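Local structure of beta-lactamase/D-alanine Carboxypeptidase (Yersinia pestis, 3RJU) at residues 63-68 against 162-167; 69-74 against 180-185; 79-84 against 88-93; 139-144 against 167-172. The protein probably hydrolyses beta-lactam rings or D-alanyl peptide bonds as a serine enzyme of the beta-lactamase and penicillin-binding protein family. All coordinates share one frame; numbering follows the deposited sequence. Where two conformers were deposited one is given.

Contact 1: residues 63-68 against 162-167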
loop_
_atom_site.group_PDB
_atom_site.type_symbol
_atom_site.label_atom_id
_atom_site.label_comp_id
_atom_site.label_asym_id
_atom_site.label_seq_id
_atom_site.Cartn_x
_atom_site.Cartn_y
_atom_site.Cartn_z
ATOM N N ILE A 63 1.705 -0.159 -1.143
ATOM C CA ILE A 63 1.263 0.701 -0.041
ATOM C C ILE A 63 0.189 1.651 -0.609
ATOM O O ILE A 63 -0.697 2.129 0.115
ATOM C CB ILE A 63 2.450 1.508 0.590
ATOM C CG1 ILE A 63 3.530 0.561 1.136
ATOM C CG2 ILE A 63 1.965 2.411 1.688
ATOM C CD1 ILE A 63 3.049 -0.414 2.177
ATOM N N THR A 64 0.260 1.877 -1.922
ATOM C CA THR A 64 -0.741 2.659 -2.660
ATOM C C THR A 64 -2.160 2.203 -2.324
ATOM O O THR A 64 -3.060 3.031 -2.181
ATOM C CB THR A 64 -0.541 2.515 -4.191
ATOM O OG1 THR A 64 0.702 3.121 -4.569
ATOM C CG2 THR A 64 -1.686 3.204 -4.970
ATOM N N LYS A 65 -2.363 0.893 -2.187
ATOM C CA LYS A 65 -3.710 0.362 -1.924
ATOM C C LYS A 65 -4.308 0.899 -0.628
ATOM O O LYS A 65 -5.524 1.089 -0.542
ATOM C CB LYS A 65 -3.670 -1.160 -1.868
ATOM C CG LYS A 65 -3.332 -1.807 -3.205
ATOM C CD LYS A 65 -3.418 -3.320 -3.129
ATOM C CE LYS A 65 -3.247 -3.987 -4.495
ATOM N NZ LYS A 65 -1.876 -3.766 -5.072
ATOM N N LEU A 66 -3.469 1.156 0.375
ATOM C CA LEU A 66 -3.968 1.737 1.640
ATOM C C LEU A 66 -4.532 3.133 1.425
ATOM O O LEU A 66 -5.489 3.544 2.083
ATOM C CB LEU A 66 -2.858 1.794 2.696
ATOM C CG LEU A 66 -2.151 0.461 2.996
ATOM C CD1 LEU A 66 -1.132 0.684 4.119
ATOM C CD2 LEU A 66 -3.184 -0.601 3.366
HETATM N N MSE A 67 -3.931 3.871 0.502
HETATM C CA MSE A 67 -4.442 5.200 0.170
HETATM C C MSE A 67 -5.730 5.126 -0.662
HETATM O O MSE A 67 -6.626 5.945 -0.491
HETATM C CB MSE A 67 -3.357 6.028 -0.532
HETATM C CG MSE A 67 -2.160 6.270 0.388
HETATM SE SE MSE A 67 -0.776 7.366 -0.355
HETATM C CE MSE A 67 0.589 7.079 1.034
ATOM N N THR A 68 -5.822 4.164 -1.570
ATOM C CA THR A 68 -7.072 3.968 -2.309
ATOM C C THR A 68 -8.200 3.660 -1.336
ATOM O O THR A 68 -9.272 4.254 -1.414
ATOM C CB THR A 68 -6.942 2.832 -3.316
ATOM O OG1 THR A 68 -5.704 3.007 -4.030
ATOM C CG2 THR A 68 -8.115 2.838 -4.296
ATOM N N LEU A 162 -5.582 -5.351 -10.530
ATOM C CA LEU A 162 -6.696 -4.957 -11.391
ATOM C C LEU A 162 -7.890 -4.429 -10.583
ATOM O O LEU A 162 -8.425 -3.360 -10.881
ATOM C CB LEU A 162 -7.153 -6.149 -12.218
ATOM C CG LEU A 162 -8.413 -5.943 -13.050
ATOM C CD1 LEU A 162 -8.206 -4.771 -14.034
ATOM C CD2 LEU A 162 -8.772 -7.244 -13.787
ATOM N N ALA A 163 -8.323 -5.189 -9.581
ATOM C CA ALA A 163 -9.476 -4.795 -8.788
ATOM C C ALA A 163 -9.275 -3.439 -8.104
ATOM O O ALA A 163 -10.217 -2.647 -7.996
ATOM C CB ALA A 163 -9.822 -5.895 -7.759
ATOM N N TYR A 164 -8.058 -3.181 -7.618
ATOM C CA TYR A 164 -7.757 -1.926 -6.948
ATOM C C TYR A 164 -7.719 -0.724 -7.901
ATOM O O TYR A 164 -8.088 0.389 -7.515
ATOM C CB TYR A 164 -6.464 -2.020 -6.123
ATOM C CG TYR A 164 -6.749 -2.102 -4.646
ATOM C CD1 TYR A 164 -6.850 -0.950 -3.882
ATOM C CD2 TYR A 164 -6.975 -3.336 -4.022
ATOM C CE1 TYR A 164 -7.141 -1.000 -2.532
ATOM C CE2 TYR A 164 -7.274 -3.402 -2.666
ATOM C CZ TYR A 164 -7.346 -2.222 -1.924
ATOM O OH TYR A 164 -7.636 -2.259 -0.584
ATOM N N ASP A 165 -7.290 -0.940 -9.146
ATOM C CA ASP A 165 -7.357 0.148 -10.118
ATOM C C ASP A 165 -8.806 0.403 -10.562
ATOM O O ASP A 165 -9.214 1.560 -10.742
ATOM C CB ASP A 165 -6.398 -0.119 -11.273
ATOM C CG ASP A 165 -4.962 -0.067 -10.818
ATOM O OD1 ASP A 165 -4.645 0.907 -10.095
ATOM O OD2 ASP A 165 -4.184 -0.996 -11.139
ATOM N N LEU A 166 -9.591 -0.665 -10.705
ATOM C CA LEU A 166 -11.028 -0.478 -10.931
ATOM C C LEU A 166 -11.669 0.305 -9.775
ATOM O O LEU A 166 -12.549 1.121 -9.998
ATOM C CB LEU A 166 -11.755 -1.810 -11.142
ATOM C CG LEU A 166 -11.405 -2.538 -12.452
ATOM C CD1 LEU A 166 -11.947 -3.969 -12.446
ATOM C CD2 LEU A 166 -11.912 -1.775 -13.683
ATOM N N LEU A 167 -11.236 0.043 -8.547
ATOM C CA LEU A 167 -11.731 0.794 -7.399
ATOM C C LEU A 167 -11.404 2.279 -7.546
ATOM O O LEU A 167 -12.268 3.143 -7.335
ATOM C CB LEU A 167 -11.146 0.249 -6.098
ATOM C CG LEU A 167 -11.539 0.969 -4.810
ATOM C CD1 LEU A 167 -13.064 1.034 -4.630
ATOM C CD2 LEU A 167 -10.870 0.290 -3.605
#
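Lys65 lays its side chain over one face of the Tyr164 ring. Its CG stands 3.7 Å from the ring centroid and 14° off the ring normal, which meets the geometry of a CH-pi contact. The neighbouring carbons continue the coverage: CB of Lys65 sits 3.5 Å from Tyr164 CE1, and CD and CE pass on across CD2. With chi2 and chi3 both extended, the methylenes run straight over the ring before chi4 (65°) bends NZ off to lie within hydrogen-bonding contact of Asn161 OD1, the carbonyl of Ser226, Ser62 OG and Tyr159 OH. Thr68, one helical turn on, reaches the same ring at its edge, CB lying in the plane 3.8 Å from Tyr164 CD1. Its CG2 stands anti to the backbone N and packs against CD2 of Leu167 at 3.8 Å. Thr68 OG1 is hydrogen-bonded to Gly225 O, and Tyr164 OH to Ala112 O. With the short axes 10.4 Å apart and 37° between their directions, the gap is bridged by the buried Tyr164 ring and Lys65 methylenes; no hydrogen bond crosses. A lysine one turn after Ser62 at a helix start, with Tyr159 on its amine and a citrate, probably from the crystallisation liquor, about 4 Å (nearest atoms) from its side chain, is consistent with the SxxK active site of serine beta-lactamases and penicillin-binding proteins.

Contact 2: residues 69-74 against 180-185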
loop_
_atom_site.group_PDB
_atom_site.type_symbol
_atom_site.label_atom_id
_atom_site.label_comp_id
_atom_site.label_asym_id
_atom_site.label_seq_id
_atom_site.Cartn_x
_atom_site.Cartn_y
_atom_site.Cartn_z
ATOM N N SER A 69 -7.965 2.742 -0.404
ATOM C CA SER A 69 -8.992 2.461 0.611
ATOM C C SER A 69 -9.274 3.659 1.513
ATOM O O SER A 69 -10.425 3.888 1.913
ATOM C CB SER A 69 -8.635 1.209 1.418
ATOM O OG SER A 69 -8.955 0.060 0.640
ATOM N N GLU A 70 -8.237 4.439 1.825
ATOM C CA GLU A 70 -8.429 5.667 2.597
ATOM C C GLU A 70 -9.409 6.608 1.891
ATOM O O GLU A 70 -10.346 7.134 2.498
ATOM C CB GLU A 70 -7.097 6.410 2.812
ATOM C CG GLU A 70 -7.312 7.796 3.458
ATOM C CD GLU A 70 -6.055 8.507 3.897
ATOM O OE1 GLU A 70 -4.986 8.074 3.515
ATOM O OE2 GLU A 70 -6.157 9.544 4.606
ATOM N N ILE A 71 -9.178 6.828 0.603
ATOM C CA ILE A 71 -10.064 7.663 -0.196
ATOM C C ILE A 71 -11.483 7.102 -0.238
ATOM O O ILE A 71 -12.452 7.859 -0.089
ATOM C CB ILE A 71 -9.481 7.902 -1.604
ATOM C CG1 ILE A 71 -8.217 8.762 -1.474
ATOM C CG2 ILE A 71 -10.511 8.574 -2.538
ATOM C CD1 ILE A 71 -7.408 8.865 -2.746
HETATM N N MSE A 72 -11.621 5.792 -0.422
HETATM C CA MSE A 72 -12.947 5.180 -0.392
HETATM C C MSE A 72 -13.645 5.454 0.949
HETATM O O MSE A 72 -14.808 5.851 0.989
HETATM C CB MSE A 72 -12.863 3.677 -0.637
HETATM C CG MSE A 72 -14.228 2.991 -0.637
HETATM SE SE MSE A 72 -14.059 1.051 -0.734
HETATM C CE MSE A 72 -13.100 0.776 0.947
ATOM N N VAL A 73 -12.928 5.255 2.050
ATOM C CA VAL A 73 -13.509 5.469 3.374
ATOM C C VAL A 73 -13.900 6.942 3.573
ATOM O O VAL A 73 -14.979 7.251 4.103
ATOM C CB VAL A 73 -12.540 4.970 4.471
ATOM C CG1 VAL A 73 -12.918 5.496 5.845
ATOM C CG2 VAL A 73 -12.487 3.446 4.454
ATOM N N LYS A 74 -13.042 7.861 3.138
ATOM C CA LYS A 74 -13.372 9.271 3.261
ATOM C C LYS A 74 -14.578 9.656 2.407
ATOM O O LYS A 74 -15.490 10.354 2.888
ATOM C CB LYS A 74 -12.157 10.144 2.962
ATOM C CG LYS A 74 -11.121 10.038 4.073
ATOM C CD LYS A 74 -9.875 10.797 3.760
ATOM C CE LYS A 74 -9.094 11.059 5.039
ATOM N NZ LYS A 74 -7.830 11.745 4.708
ATOM N N ALA A 180 -6.149 11.579 -9.539
ATOM C CA ALA A 180 -5.003 12.345 -9.049
ATOM C C ALA A 180 -5.473 13.526 -8.193
ATOM O O ALA A 180 -4.807 13.903 -7.234
ATOM C CB ALA A 180 -4.151 12.837 -10.198
ATOM N N HIS A 181 -6.614 14.120 -8.542
ATOM C CA HIS A 181 -7.164 15.207 -7.734
ATOM C C HIS A 181 -7.699 14.727 -6.390
ATOM O O HIS A 181 -7.588 15.443 -5.399
ATOM C CB HIS A 181 -8.273 15.935 -8.491
ATOM C CG HIS A 181 -7.775 16.702 -9.673
ATOM N ND1 HIS A 181 -8.535 17.649 -10.323
ATOM C CD2 HIS A 181 -6.581 16.673 -10.310
ATOM C CE1 HIS A 181 -7.837 18.161 -11.322
ATOM N NE2 HIS A 181 -6.649 17.585 -11.337
ATOM N N LEU A 182 -8.301 13.536 -6.358
ATOM C CA LEU A 182 -8.696 12.944 -5.087
ATOM C C LEU A 182 -7.503 12.687 -4.176
ATOM O O LEU A 182 -7.559 12.990 -2.980
ATOM C CB LEU A 182 -9.451 11.630 -5.286
ATOM C CG LEU A 182 -10.906 11.724 -5.701
ATOM C CD1 LEU A 182 -11.458 10.321 -5.989
ATOM C CD2 LEU A 182 -11.700 12.409 -4.600
ATOM N N LEU A 183 -6.444 12.096 -4.729
ATOM C CA LEU A 183 -5.231 11.797 -3.954
ATOM C C LEU A 183 -4.689 13.093 -3.345
ATOM O O LEU A 183 -4.334 13.142 -2.165
ATOM C CB LEU A 183 -4.182 11.136 -4.854
ATOM C CG LEU A 183 -2.801 10.846 -4.273
ATOM C CD1 LEU A 183 -2.932 9.940 -3.052
ATOM C CD2 LEU A 183 -1.930 10.207 -5.350
ATOM N N ARG A 184 -4.644 14.148 -4.161
ATOM C CA ARG A 184 -4.173 15.445 -3.708
ATOM C C ARG A 184 -5.120 16.024 -2.651
ATOM O O ARG A 184 -4.698 16.386 -1.556
ATOM C CB ARG A 184 -4.063 16.389 -4.910
ATOM C CG ARG A 184 -3.566 17.787 -4.587
ATOM C CD ARG A 184 -3.866 18.734 -5.739
ATOM N NE ARG A 184 -5.313 18.865 -5.939
ATOM C CZ ARG A 184 -5.888 19.370 -7.026
ATOM N NH1 ARG A 184 -5.150 19.789 -8.044
ATOM N NH2 ARG A 184 -7.208 19.442 -7.097
ATOM N N ASP A 185 -6.414 16.079 -2.965
ATOM C CA ASP A 185 -7.374 16.772 -2.093
ATOM C C ASP A 185 -7.676 16.049 -0.781
ATOM O O ASP A 185 -7.881 16.700 0.268
ATOM C CB ASP A 185 -8.688 17.058 -2.838
ATOM C CG ASP A 185 -8.497 17.970 -4.033
ATOM O OD1 ASP A 185 -7.421 18.599 -4.143
ATOM O OD2 ASP A 185 -9.430 18.057 -4.863
#
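Ile71 faces both Leu182 and Leu183, the packed part of the contact, and its two branches divide the work. A chi1 of -67° sets CG1 beside the backbone N and leaves CG2 anti to it, where this methyl meets Leu182 CD1 at 4.0 Å. The longer branch carries CD1 to the helix backbone, 3.8 Å from CA of Leu183, whereas Leu183 CB is 4.5 Å away and the bond from its CA points away from the other segment. All three residues are buried, and the contact has no hydrogen bond across it. It lies within the helical part of the beta-lactamase fold; Leu171 and Tyr179 also touch Ile71, which places it where helices 64-77, 162-175 and 179-191 meet.

Polar groups flank this apolar patch. Lys74 NZ bridges back to Glu70 OE2 at 2.8 Å, on the anti side but tilted out of the carboxylate plane, and also reaches the carbonyl of Lys186; Glu70 has a second cationic partner in Lys252. Arg184 and Asp185 mark the looser, exposed side: Arg184 grips its neighbour side-on, NE and NH2 both converging on Asp185 OD1, with NE to OD1 at 2.8 Å, and Asp185 OD2 also bridges to Lys177.

Contact 3: residues 79-84 against 88-93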
loop_
_atom_site.group_PDB
_atom_site.type_symbol
_atom_site.label_atom_id
_atom_site.label_comp_id
_atom_site.label_asym_id
_atom_site.label_seq_id
_atom_site.Cartn_x
_atom_site.Cartn_y
_atom_site.Cartn_z
ATOM N N GLY A 79 -20.684 10.618 2.152
ATOM C CA GLY A 79 -21.921 10.213 1.499
ATOM C C GLY A 79 -21.841 10.119 -0.017
ATOM O O GLY A 79 -22.869 10.005 -0.686
ATOM N N ILE A 80 -20.625 10.175 -0.563
ATOM C CA ILE A 80 -20.406 10.122 -2.017
ATOM C C ILE A 80 -20.370 8.694 -2.595
ATOM O O ILE A 80 -20.782 8.454 -3.740
ATOM C CB ILE A 80 -19.131 10.899 -2.401
ATOM C CG1 ILE A 80 -19.357 12.407 -2.174
ATOM C CG2 ILE A 80 -18.721 10.596 -3.835
ATOM C CD1 ILE A 80 -18.103 13.231 -2.285
ATOM N N VAL A 81 -19.886 7.745 -1.802
ATOM C CA VAL A 81 -20.041 6.320 -2.124
ATOM C C VAL A 81 -20.486 5.595 -0.879
ATOM O O VAL A 81 -20.479 6.169 0.209
ATOM C CB VAL A 81 -18.731 5.646 -2.628
ATOM C CG1 VAL A 81 -18.180 6.365 -3.849
ATOM C CG2 VAL A 81 -17.677 5.542 -1.507
ATOM N N LYS A 82 -20.880 4.338 -1.054
ATOM C CA LYS A 82 -21.040 3.395 0.048
ATOM C C LYS A 82 -20.111 2.222 -0.236
ATOM O O LYS A 82 -19.942 1.830 -1.402
ATOM C CB LYS A 82 -22.476 2.883 0.123
ATOM C CG LYS A 82 -23.501 3.937 0.472
ATOM C CD LYS A 82 -24.874 3.303 0.455
ATOM C CE LYS A 82 -25.955 4.249 0.939
ATOM N NZ LYS A 82 -27.280 3.551 0.950
ATOM N N LEU A 83 -19.513 1.657 0.812
ATOM C CA LEU A 83 -18.670 0.474 0.646
ATOM C C LEU A 83 -19.419 -0.656 -0.045
ATOM O O LEU A 83 -18.815 -1.509 -0.703
ATOM C CB LEU A 83 -18.131 -0.026 1.983
ATOM C CG LEU A 83 -16.751 0.525 2.362
ATOM C CD1 LEU A 83 -16.720 2.043 2.372
ATOM C CD2 LEU A 83 -16.331 -0.056 3.699
ATOM N N THR A 84 -20.736 -0.673 0.118
ATOM C CA THR A 84 -21.563 -1.733 -0.453
ATOM C C THR A 84 -22.057 -1.449 -1.880
ATOM O O THR A 84 -22.781 -2.262 -2.464
ATOM C CB THR A 84 -22.763 -2.006 0.447
ATOM O OG1 THR A 84 -23.385 -0.761 0.763
ATOM C CG2 THR A 84 -22.313 -2.682 1.741
ATOM N N LYS A 88 -20.773 -1.692 -10.630
ATOM C CA LYS A 88 -21.530 -1.314 -11.819
ATOM C C LYS A 88 -22.272 0.021 -11.663
ATOM O O LYS A 88 -22.724 0.595 -12.650
ATOM C CB LYS A 88 -22.493 -2.433 -12.241
ATOM C CG LYS A 88 -23.687 -2.611 -11.330
ATOM C CD LYS A 88 -24.864 -3.207 -12.104
ATOM C CE LYS A 88 -24.616 -4.652 -12.531
ATOM N NZ LYS A 88 -24.741 -5.648 -11.418
ATOM N N LYS A 89 -22.385 0.523 -10.433
ATOM C CA LYS A 89 -22.965 1.852 -10.217
ATOM C C LYS A 89 -22.102 2.955 -10.822
ATOM O O LYS A 89 -22.611 4.026 -11.203
ATOM C CB LYS A 89 -23.168 2.118 -8.726
ATOM C CG LYS A 89 -23.862 3.408 -8.388
ATOM C CD LYS A 89 -24.330 3.381 -6.936
ATOM C CE LYS A 89 -25.085 4.661 -6.569
ATOM N NZ LYS A 89 -24.159 5.845 -6.609
ATOM N N TYR A 90 -20.797 2.689 -10.900
ATOM C CA TYR A 90 -19.817 3.680 -11.335
ATOM C C TYR A 90 -19.194 3.322 -12.676
ATOM O O TYR A 90 -18.104 3.790 -13.010
ATOM C CB TYR A 90 -18.752 3.883 -10.241
ATOM C CG TYR A 90 -19.411 4.270 -8.951
ATOM C CD1 TYR A 90 -20.011 5.511 -8.819
ATOM C CD2 TYR A 90 -19.487 3.380 -7.881
ATOM C CE1 TYR A 90 -20.658 5.871 -7.660
ATOM C CE2 TYR A 90 -20.130 3.736 -6.693
ATOM C CZ TYR A 90 -20.717 4.982 -6.601
ATOM O OH TYR A 90 -21.371 5.373 -5.464
ATOM N N ALA A 91 -19.907 2.512 -13.449
ATOM C CA ALA A 91 -19.442 2.096 -14.767
ATOM C C ALA A 91 -19.748 3.185 -15.779
ATOM O O ALA A 91 -20.753 3.874 -15.656
ATOM C CB ALA A 91 -20.112 0.792 -15.186
ATOM N N PRO A 92 -18.880 3.340 -16.789
ATOM C CA PRO A 92 -19.164 4.324 -17.837
ATOM C C PRO A 92 -20.531 4.063 -18.446
ATOM O O PRO A 92 -21.045 2.950 -18.359
ATOM C CB PRO A 92 -18.079 4.058 -18.881
ATOM C CG PRO A 92 -16.987 3.351 -18.150
ATOM C CD PRO A 92 -17.634 2.593 -17.029
ATOM N N LYS A 93 -21.112 5.090 -19.055
ATOM C CA LYS A 93 -22.404 4.967 -19.712
ATOM C C LYS A 93 -22.474 3.725 -20.602
ATOM O O LYS A 93 -21.665 3.553 -21.515
ATOM C CB LYS A 93 -22.682 6.219 -20.550
ATOM C CG LYS A 93 -21.511 6.629 -21.445
ATOM C CD LYS A 93 -21.938 6.858 -22.897
ATOM C CE LYS A 93 -21.884 8.337 -23.274
ATOM N NZ LYS A 93 -21.719 8.532 -24.746
#
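The backbones stay well apart, with Val81 and Tyr90 the closest pair at 9.6 Å between their CA atoms, and the chain enters this turn from helix 64-77 through Gly79, whose positive phi (79°) and two bonds back into the last helical turn make a Schellman motif. Tyr90 spans the separation. Its CB points toward the other segment, and chi1 of -56° puts CG anti to the carbonyl carbon and directs the ring across the separation to Val81. There CG1 of Val81 lies 3.7 Å from Tyr90 OH and 4.0 Å from Tyr90 CZ, an oblique approach to the end of the phenol. The carbonyl O of Ile80 is 3.6 Å from the same hydroxyl, a proximity without a hydrogen bond. This is part of the connection between helix 64-77 and helix 108-113 in this beta-lactamase-type fold, and it is packed against helix 162-175: Ala174 touches Ile80, Val81 and Tyr90, and Ala170 also meets the tyrosine.

The polar end of Tyr90 is held by other groups. Asp85 OD2, in the short link between the segments, is hydrogen-bonded to both Tyr90 OH and the backbone N of Lys82. Lys89 runs extended alongside one face of the ring, its CG 3.9 Å above the plane of Tyr90 and offset toward the rim, and a bend at chi4 turns NZ to donate to Tyr90 OH at 3.1 Å.

Contact 4: residues 139-144 against 167-172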
loop_
_atom_site.group_PDB
_atom_site.type_symbol
_atom_site.label_atom_id
_atom_site.label_comp_id
_atom_site.label_asym_id
_atom_site.label_seq_id
_atom_site.Cartn_x
_atom_site.Cartn_y
_atom_site.Cartn_z
ATOM N N ASN A 139 -8.201 0.554 -21.093
ATOM C CA ASN A 139 -7.980 -0.880 -21.311
ATOM C C ASN A 139 -8.816 -1.707 -20.331
ATOM O O ASN A 139 -9.422 -2.719 -20.711
ATOM C CB ASN A 139 -6.521 -1.291 -21.093
ATOM C CG ASN A 139 -5.550 -0.656 -22.070
ATOM O OD1 ASN A 139 -4.390 -0.456 -21.725
ATOM N ND2 ASN A 139 -6.001 -0.355 -23.287
ATOM N N ARG A 140 -8.815 -1.295 -19.063
ATOM C CA ARG A 140 -9.520 -2.048 -18.022
ATOM C C ARG A 140 -11.002 -2.190 -18.324
ATOM O O ARG A 140 -11.575 -3.281 -18.208
ATOM C CB ARG A 140 -9.371 -1.380 -16.647
ATOM C CG ARG A 140 -8.012 -1.525 -16.044
ATOM C CD ARG A 140 -8.039 -1.085 -14.600
ATOM N NE ARG A 140 -8.143 0.354 -14.352
ATOM C CZ ARG A 140 -7.116 1.205 -14.401
ATOM N NH1 ARG A 140 -5.912 0.787 -14.784
ATOM N NH2 ARG A 140 -7.287 2.483 -14.088
ATOM N N TRP A 141 -11.629 -1.080 -18.686
ATOM C CA TRP A 141 -13.066 -1.090 -18.902
ATOM C C TRP A 141 -13.454 -1.772 -20.209
ATOM O O TRP A 141 -14.509 -2.393 -20.284
ATOM C CB TRP A 141 -13.661 0.313 -18.732
ATOM C CG TRP A 141 -13.610 0.670 -17.295
ATOM C CD1 TRP A 141 -12.557 1.241 -16.623
ATOM C CD2 TRP A 141 -14.623 0.412 -16.308
ATOM N NE1 TRP A 141 -12.865 1.368 -15.289
ATOM C CE2 TRP A 141 -14.119 0.864 -15.068
ATOM C CE3 TRP A 141 -15.899 -0.165 -16.353
ATOM C CZ2 TRP A 141 -14.862 0.788 -13.884
ATOM C CZ3 TRP A 141 -16.636 -0.244 -15.175
ATOM C CH2 TRP A 141 -16.108 0.214 -13.956
ATOM N N GLN A 142 -12.579 -1.701 -21.211
ATOM C CA GLN A 142 -12.780 -2.443 -22.447
ATOM C C GLN A 142 -12.732 -3.957 -22.175
ATOM O O GLN A 142 -13.549 -4.712 -22.696
ATOM C CB GLN A 142 -11.748 -2.021 -23.499
ATOM C CG GLN A 142 -11.945 -2.649 -24.863
ATOM C CD GLN A 142 -13.311 -2.338 -25.468
ATOM O OE1 GLN A 142 -13.842 -1.229 -25.319
ATOM N NE2 GLN A 142 -13.893 -3.330 -26.146
ATOM N N TRP A 143 -11.799 -4.389 -21.331
ATOM C CA TRP A 143 -11.709 -5.793 -20.940
ATOM C C TRP A 143 -12.884 -6.206 -20.060
ATOM O O TRP A 143 -13.463 -7.265 -20.249
ATOM C CB TRP A 143 -10.398 -6.069 -20.186
ATOM C CG TRP A 143 -10.317 -7.469 -19.644
ATOM C CD1 TRP A 143 -9.865 -8.584 -20.310
ATOM C CD2 TRP A 143 -10.707 -7.917 -18.333
ATOM N NE1 TRP A 143 -9.951 -9.696 -19.489
ATOM C CE2 TRP A 143 -10.461 -9.312 -18.274
ATOM C CE3 TRP A 143 -11.234 -7.274 -17.203
ATOM C CZ2 TRP A 143 -10.735 -10.075 -17.139
ATOM C CZ3 TRP A 143 -11.507 -8.042 -16.066
ATOM C CH2 TRP A 143 -11.246 -9.425 -16.044
ATOM N N LEU A 144 -13.233 -5.372 -19.090
ATOM C CA LEU A 144 -14.217 -5.762 -18.084
ATOM C C LEU A 144 -15.578 -6.043 -18.735
ATOM O O LEU A 144 -16.298 -6.978 -18.361
ATOM C CB LEU A 144 -14.321 -4.670 -17.006
ATOM C CG LEU A 144 -15.192 -4.969 -15.791
ATOM C CD1 LEU A 144 -14.670 -6.175 -15.010
ATOM C CD2 LEU A 144 -15.276 -3.738 -14.909
ATOM N N LEU A 167 -11.236 0.043 -8.547
ATOM C CA LEU A 167 -11.731 0.794 -7.399
ATOM C C LEU A 167 -11.404 2.279 -7.546
ATOM O O LEU A 167 -12.268 3.143 -7.335
ATOM C CB LEU A 167 -11.146 0.249 -6.098
ATOM C CG LEU A 167 -11.539 0.969 -4.810
ATOM C CD1 LEU A 167 -13.064 1.034 -4.630
ATOM C CD2 LEU A 167 -10.870 0.290 -3.605
ATOM N N ALA A 168 -10.161 2.588 -7.910
ATOM C CA ALA A 168 -9.771 3.986 -8.091
ATOM C C ALA A 168 -10.634 4.618 -9.167
ATOM O O ALA A 168 -11.087 5.746 -8.997
ATOM C CB ALA A 168 -8.292 4.110 -8.468
ATOM N N ASP A 169 -10.880 3.879 -10.251
ATOM C CA ASP A 169 -11.731 4.378 -11.342
ATOM C C ASP A 169 -13.131 4.728 -10.809
ATOM O O ASP A 169 -13.728 5.765 -11.173
ATOM C CB ASP A 169 -11.897 3.333 -12.449
ATOM C CG ASP A 169 -10.572 2.925 -13.112
ATOM O OD1 ASP A 169 -9.555 3.658 -13.015
ATOM O OD2 ASP A 169 -10.557 1.849 -13.750
ATOM N N ALA A 170 -13.667 3.843 -9.975
ATOM C CA ALA A 170 -15.013 4.024 -9.447
ATOM C C ALA A 170 -15.061 5.246 -8.540
ATOM O O ALA A 170 -16.008 6.039 -8.591
ATOM C CB ALA A 170 -15.446 2.769 -8.681
ATOM N N LEU A 171 -14.036 5.393 -7.702
ATOM C CA LEU A 171 -13.978 6.505 -6.766
ATOM C C LEU A 171 -13.899 7.840 -7.509
ATOM O O LEU A 171 -14.559 8.822 -7.134
ATOM C CB LEU A 171 -12.791 6.345 -5.825
ATOM C CG LEU A 171 -12.841 5.097 -4.941
ATOM C CD1 LEU A 171 -11.582 5.035 -4.067
ATOM C CD2 LEU A 171 -14.113 5.089 -4.058
ATOM N N SER A 172 -13.095 7.863 -8.571
ATOM C CA SER A 172 -12.989 9.039 -9.435
ATOM C C SER A 172 -14.345 9.376 -10.069
ATOM O O SER A 172 -14.754 10.558 -10.112
ATOM C CB SER A 172 -11.941 8.787 -10.521
ATOM O OG SER A 172 -11.919 9.849 -11.474
#
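The Arg140 guanidinium and the Asp169 carboxylate meet edge to edge and nearly coplanar, their planes 18° apart, while the Trp141 indole presents its own edge to the same carboxylate with the planes 46° apart. Leu144 CD2 lies over the rim of one face of that indole, 3.7 Å above the plane of the Trp141 ring. Arginine grips the aspartate side-on with two nitrogens, one to each oxygen. NE of Arg140 reaches Asp169 OD2 at 2.9 Å and NH2 of Arg140 reaches Asp169 OD1 at 2.8 Å, the latter on the syn lone pair, and both bonds are close to straight. The bend at chi3 in the arginine chain turns this NE edge toward the aspartate, and NH1 goes on to the carbonyl of Ala222. Trp141 NE1 donates to Asp169 OD2 at 2.8 Å, coming from above the carboxylate plane and with a more bent angle of 149°. OD2 therefore accepts from two donors. Helix 137-144 is thus tied to helix 162-175 through one acidic side chain; Leu162 and Asp165 also touch Arg140, and Leu166 touches Trp141, as packing. Three N-H donors on one carboxylate fix its rotation and keep the guanidinium nearly coplanar with it. A charged partner and an indole N-H together would be expected to stabilise Asp169 as the anion.

In the fold
Helix 162-175 ties the set together: it supplies one segment to contact 1 and one to contact 4, which share Leu167 and have centres 11 Å apart. Contacts 1 and 2 use successive turns of helix 64-77 and meet where Tyr164 OH lies 2.9 Å from Ser69 OG, probably a hydrogen bond. Leu182 CD1 lies 3.6 Å from Leu171 O, joining contact 2 to contact 4. Contact 3 sits outermost, its centre about 22 Å from that of the chain, and packs on contact 4, with Pro92 CD 3.3 Å from Trp141 CE3. Contact 1 holds the probable active-site lysine near the bound citrate; the centre of contact 3 lies about 15 Å from that of contact 1.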